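Putative D-lactate dehydrogenase (Chlamydomonas reinhardtii, PDB 4ZGS) probably reduces pyruvate to D-lactate with a nicotinamide cofactor, as a chloroplast pyruvate reductase of the D-isomer-specific 2-hydroxyacid dehydrogenase family. Local coordinates at residues N87-A99 / R115-R127. Numbering follows the deposited sequence.
Sequences NDRADASVIKELA and RVDLHACAEHGVR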
loop_
_atom_site.group_PDB
_atom_site.type_symbol
_atom_site.label_atom_id
_atom_site.label_comp_id
_atom_site.label_asym_id
_atom_site.label_seq_id
_atom_site.Cartn_x
_atom_site.Cartn_y
_atom_site.Cartn_z
ATOM N N ASN A 87 -10.293 -9.768 -23.788
ATOM C CA ASN A 87 -9.745 -10.895 -23.017
ATOM C C ASN A 87 -10.392 -12.276 -23.255
ATOM O O ASN A 87 -9.929 -13.262 -22.701
ATOM C CB ASN A 87 -9.790 -10.590 -21.511
ATOM C CG ASN A 87 -11.210 -10.391 -20.982
ATOM O OD1 ASN A 87 -12.163 -10.176 -21.743
ATOM N ND2 ASN A 87 -11.352 -10.472 -19.658
ATOM N N ASP A 88 -11.520 -12.327 -23.966
ATOM C CA ASP A 88 -12.260 -13.582 -24.247
ATOM C C ASP A 88 -11.652 -14.426 -25.369
ATOM O O ASP A 88 -11.102 -13.872 -26.302
ATOM C CB ASP A 88 -13.704 -13.235 -24.568
ATOM C CG ASP A 88 -14.462 -12.767 -23.343
ATOM O OD1 ASP A 88 -14.451 -13.474 -22.305
ATOM O OD2 ASP A 88 -15.017 -11.644 -23.399
ATOM N N ARG A 89 -11.751 -15.756 -25.328
ATOM C CA ARG A 89 -11.176 -16.513 -26.450
ATOM C C ARG A 89 -12.177 -16.761 -27.556
ATOM O O ARG A 89 -13.240 -17.329 -27.303
ATOM C CB ARG A 89 -10.688 -17.915 -26.025
ATOM C CG ARG A 89 -9.409 -18.104 -25.247
ATOM C CD ARG A 89 -9.164 -19.579 -24.895
ATOM N NE ARG A 89 -8.079 -19.666 -23.917
ATOM C CZ ARG A 89 -7.636 -20.780 -23.312
ATOM N NH1 ARG A 89 -8.159 -21.998 -23.562
ATOM N NH2 ARG A 89 -6.631 -20.679 -22.430
ATOM N N ALA A 90 -11.867 -16.306 -28.770
ATOM C CA ALA A 90 -12.315 -17.035 -29.944
ATOM C C ALA A 90 -11.075 -17.346 -30.768
ATOM O O ALA A 90 -10.695 -16.566 -31.632
ATOM C CB ALA A 90 -13.324 -16.239 -30.760
ATOM N N ASP A 91 -10.509 -18.528 -30.577
ATOM C CA ASP A 91 -9.466 -19.024 -31.458
ATOM C C ASP A 91 -10.225 -19.996 -32.332
ATOM O O ASP A 91 -11.429 -20.135 -32.148
ATOM C CB ASP A 91 -8.287 -19.644 -30.696
ATOM C CG ASP A 91 -8.697 -20.769 -29.756
ATOM O OD1 ASP A 91 -9.842 -21.249 -29.839
ATOM O OD2 ASP A 91 -7.853 -21.187 -28.931
ATOM N N ALA A 92 -9.563 -20.709 -33.227
ATOM C CA ALA A 92 -10.310 -21.522 -34.175
ATOM C C ALA A 92 -11.219 -22.560 -33.502
ATOM O O ALA A 92 -12.263 -22.915 -34.047
ATOM C CB ALA A 92 -9.358 -22.197 -35.135
ATOM N N SER A 93 -10.844 -23.020 -32.311
ATOM C CA SER A 93 -11.595 -24.095 -31.647
ATOM C C SER A 93 -12.889 -23.645 -30.935
ATOM O O SER A 93 -13.885 -24.372 -30.975
ATOM C CB SER A 93 -10.696 -24.836 -30.645
ATOM O OG SER A 93 -10.308 -24.008 -29.567
ATOM N N VAL A 94 -12.904 -22.471 -30.300
ATOM C CA VAL A 94 -14.120 -22.064 -29.585
ATOM C C VAL A 94 -15.189 -21.537 -30.549
ATOM O O VAL A 94 -16.383 -21.601 -30.240
ATOM C CB VAL A 94 -13.862 -20.979 -28.496
ATOM C CG1 VAL A 94 -12.849 -21.457 -27.468
ATOM C CG2 VAL A 94 -13.392 -19.693 -29.109
ATOM N N ILE A 95 -14.773 -21.057 -31.723
ATOM C CA ILE A 95 -15.732 -20.616 -32.733
ATOM C C ILE A 95 -16.496 -21.852 -33.188
ATOM O O ILE A 95 -17.649 -21.772 -33.609
ATOM C CB ILE A 95 -15.077 -19.896 -33.932
ATOM C CG1 ILE A 95 -14.721 -18.449 -33.563
ATOM C CG2 ILE A 95 -16.061 -19.799 -35.087
ATOM C CD1 ILE A 95 -13.268 -18.202 -33.212
ATOM N N LYS A 96 -15.856 -23.010 -33.071
ATOM C CA LYS A 96 -16.480 -24.224 -33.548
ATOM C C LYS A 96 -17.623 -24.552 -32.608
ATOM O O LYS A 96 -18.705 -24.926 -33.046
ATOM C CB LYS A 96 -15.476 -25.384 -33.601
ATOM C CG LYS A 96 -16.008 -26.636 -34.291
ATOM C CD LYS A 96 -14.935 -27.724 -34.435
ATOM C CE LYS A 96 -15.480 -28.943 -35.178
ATOM N NZ LYS A 96 -14.463 -30.016 -35.377
ATOM N N GLU A 97 -17.413 -24.337 -31.317
ATOM C CA GLU A 97 -18.446 -24.706 -30.366
ATOM C C GLU A 97 -19.553 -23.675 -30.255
ATOM O O GLU A 97 -20.714 -24.034 -30.060
ATOM C CB GLU A 97 -17.813 -24.927 -28.984
ATOM C CG GLU A 97 -16.873 -26.109 -28.968
ATOM C CD GLU A 97 -17.544 -27.334 -29.503
ATOM O OE1 GLU A 97 -18.690 -27.583 -29.085
ATOM O OE2 GLU A 97 -16.956 -28.020 -30.367
ATOM N N LEU A 98 -19.221 -22.419 -30.532
ATOM C CA LEU A 98 -20.235 -21.376 -30.572
ATOM C C LEU A 98 -21.138 -21.539 -31.770
ATOM O O LEU A 98 -22.335 -21.286 -31.675
ATOM C CB LEU A 98 -19.611 -19.976 -30.594
ATOM C CG LEU A 98 -18.963 -19.508 -29.297
ATOM C CD1 LEU A 98 -18.382 -18.090 -29.424
ATOM C CD2 LEU A 98 -19.994 -19.585 -28.186
ATOM N N ALA A 99 -20.572 -21.979 -32.886
ATOM C CA ALA A 99 -21.372 -22.191 -34.077
ATOM C C ALA A 99 -22.466 -23.227 -33.824
ATOM O O ALA A 99 -23.639 -22.985 -34.122
ATOM C CB ALA A 99 -20.486 -22.629 -35.249
ATOM N N ARG A 115 -7.941 -11.152 -31.071
ATOM C CA ARG A 115 -8.032 -12.514 -30.554
ATOM C C ARG A 115 -9.103 -13.410 -31.197
ATOM O O ARG A 115 -9.071 -14.618 -31.012
ATOM C CB ARG A 115 -8.226 -12.460 -29.045
ATOM C CG ARG A 115 -8.250 -13.806 -28.348
ATOM C CD ARG A 115 -8.186 -13.551 -26.837
ATOM N NE ARG A 115 -8.626 -14.670 -26.009
ATOM C CZ ARG A 115 -8.421 -14.729 -24.698
ATOM N NH1 ARG A 115 -7.750 -13.765 -24.088
ATOM N NH2 ARG A 115 -8.880 -15.743 -23.993
ATOM N N VAL A 116 -10.033 -12.848 -31.962
ATOM C CA VAL A 116 -11.012 -13.705 -32.630
ATOM C C VAL A 116 -10.469 -14.173 -33.961
ATOM O O VAL A 116 -9.827 -13.411 -34.677
ATOM C CB VAL A 116 -12.366 -12.989 -32.867
ATOM C CG1 VAL A 116 -12.222 -11.916 -33.909
ATOM C CG2 VAL A 116 -13.422 -13.988 -33.311
ATOM N N ASP A 117 -10.778 -15.422 -34.303
ATOM C CA ASP A 117 -10.342 -15.998 -35.563
ATOM C C ASP A 117 -11.458 -15.828 -36.583
ATOM O O ASP A 117 -12.496 -16.487 -36.501
ATOM C CB ASP A 117 -9.975 -17.482 -35.365
ATOM C CG ASP A 117 -9.463 -18.151 -36.637
ATOM O OD1 ASP A 117 -9.497 -17.526 -37.718
ATOM O OD2 ASP A 117 -9.014 -19.315 -36.552
ATOM N N LEU A 118 -11.189 -14.993 -37.584
ATOM C CA LEU A 118 -12.190 -14.617 -38.578
ATOM C C LEU A 118 -12.206 -15.631 -39.686
ATOM O O LEU A 118 -13.154 -15.694 -40.463
ATOM C CB LEU A 118 -11.899 -13.227 -39.152
ATOM C CG LEU A 118 -11.779 -12.035 -38.203
ATOM C CD1 LEU A 118 -11.316 -10.806 -38.963
ATOM C CD2 LEU A 118 -13.113 -11.760 -37.537
ATOM N N HIS A 119 -11.145 -16.431 -39.751
ATOM C CA HIS A 119 -11.070 -17.499 -40.736
ATOM C C HIS A 119 -11.902 -18.660 -40.219
ATOM O O HIS A 119 -12.439 -19.444 -40.999
ATOM C CB HIS A 119 -9.621 -17.931 -41.017
ATOM C CG HIS A 119 -8.801 -16.906 -41.747
ATOM N ND1 HIS A 119 -9.360 -15.828 -42.403
ATOM C CD2 HIS A 119 -7.466 -16.821 -41.962
ATOM C CE1 HIS A 119 -8.404 -15.112 -42.968
ATOM N NE2 HIS A 119 -7.244 -15.695 -42.717
ATOM N N ALA A 120 -12.023 -18.755 -38.898
ATOM C CA ALA A 120 -12.867 -19.784 -38.309
ATOM C C ALA A 120 -14.335 -19.366 -38.369
ATOM O O ALA A 120 -15.211 -20.183 -38.672
ATOM C CB ALA A 120 -12.443 -20.063 -36.870
ATOM N N CYS A 121 -14.594 -18.076 -38.168
ATOM C CA CYS A 121 -15.969 -17.596 -38.201
ATOM C C CYS A 121 -16.541 -17.704 -39.599
ATOM O O CYS A 121 -17.709 -18.039 -39.765
ATOM C CB CYS A 121 -16.070 -16.145 -37.729
ATOM S SG CYS A 121 -15.611 -15.827 -36.010
ATOM N N ALA A 122 -15.705 -17.477 -40.606
ATOM C CA ALA A 122 -16.164 -17.576 -41.975
ATOM C C ALA A 122 -16.639 -18.990 -42.270
ATOM O O ALA A 122 -17.659 -19.182 -42.919
ATOM C CB ALA A 122 -15.061 -17.172 -42.936
ATOM N N GLU A 123 -15.930 -19.975 -41.728
ATOM C CA GLU A 123 -16.217 -21.374 -42.025
ATOM C C GLU A 123 -17.471 -21.865 -41.302
ATOM O O GLU A 123 -18.198 -22.716 -41.813
ATOM C CB GLU A 123 -15.010 -22.250 -41.643
ATOM C CG GLU A 123 -13.781 -22.064 -42.544
ATOM C CD GLU A 123 -12.545 -22.821 -42.056
ATOM O OE1 GLU A 123 -12.652 -23.564 -41.058
ATOM O OE2 GLU A 123 -11.465 -22.668 -42.673
ATOM N N HIS A 124 -17.720 -21.322 -40.114
ATOM C CA HIS A 124 -18.832 -21.764 -39.273
ATOM C C HIS A 124 -20.088 -20.883 -39.302
ATOM O O HIS A 124 -21.026 -21.120 -38.537
ATOM C CB HIS A 124 -18.335 -21.955 -37.842
ATOM C CG HIS A 124 -17.358 -23.080 -37.712
ATOM N ND1 HIS A 124 -16.035 -22.962 -38.081
ATOM C CD2 HIS A 124 -17.521 -24.360 -37.306
ATOM C CE1 HIS A 124 -15.419 -24.113 -37.880
ATOM N NE2 HIS A 124 -16.298 -24.978 -37.409
ATOM N N GLY A 125 -20.097 -19.854 -40.144
ATOM C CA GLY A 125 -21.305 -19.069 -40.334
ATOM C C GLY A 125 -21.514 -17.996 -39.283
ATOM O O GLY A 125 -22.589 -17.403 -39.171
ATOM N N VAL A 126 -20.487 -17.773 -38.476
ATOM C CA VAL A 126 -20.534 -16.751 -37.438
ATOM C C VAL A 126 -20.044 -15.383 -37.961
ATOM O O VAL A 126 -18.986 -15.298 -38.592
ATOM C CB VAL A 126 -19.681 -17.192 -36.213
ATOM C CG1 VAL A 126 -19.735 -16.145 -35.068
ATOM C CG2 VAL A 126 -20.124 -18.574 -35.738
ATOM N N ARG A 127 -20.808 -14.320 -37.702
ATOM C CA ARG A 127 -20.415 -12.976 -38.129
ATOM C C ARG A 127 -19.951 -12.181 -36.919
ATOM O O ARG A 127 -20.535 -12.287 -35.836
ATOM C CB ARG A 127 -21.564 -12.250 -38.821
ATOM C CG ARG A 127 -22.113 -13.008 -39.989
ATOM C CD ARG A 127 -23.270 -12.297 -40.621
ATOM N NE ARG A 127 -22.905 -11.018 -41.204
ATOM C CZ ARG A 127 -23.778 -10.227 -41.819
ATOM N NH1 ARG A 127 -25.047 -10.604 -41.929
ATOM N NH2 ARG A 127 -23.385 -9.074 -42.342
#
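I95 is the bump that fills the hollow between helices 92-99 and 118-124. Its CG1 lies 3.7 Å from C121 SG, while CG2, anti to the backbone N because chi1 is -78°, reaches over A120 towards V126 CG2. The helix axes, inclined by 27°, come within 8.6 Å, a closeness that small residues allow. A120 CB sits 3.7 Å from A92 CA. Toward the C-terminal ends A99 CB presses on H124 CB at 3.4 Å. There H124 is a flat plate: its ND1 donates to A120 O at 3.0 Å, near the ring plane, which fixes the ring's rotation and turns one face to K96 CA in a CH-pi contact. With an alanine here the ring and its N-H are gone, which would probably leave a gap beside K96 and A120 O with only the H124 backbone N-H. At the start of the helices A90 CB meets V116 CG2 at 3.4 Å, and D117, suited to an N-cap, accepts from H119 N through OD1. R115, extended, lays one guanidinium face toward the N87 and D88 carbonyls. Both helices flank the parallel sheet containing strands 105-108 and 127-129, away from the annotated sites. Apolar shape complementarity thus chiefly joins the helices, while R115 and the weak D117 N to A90 O bond close the loop end.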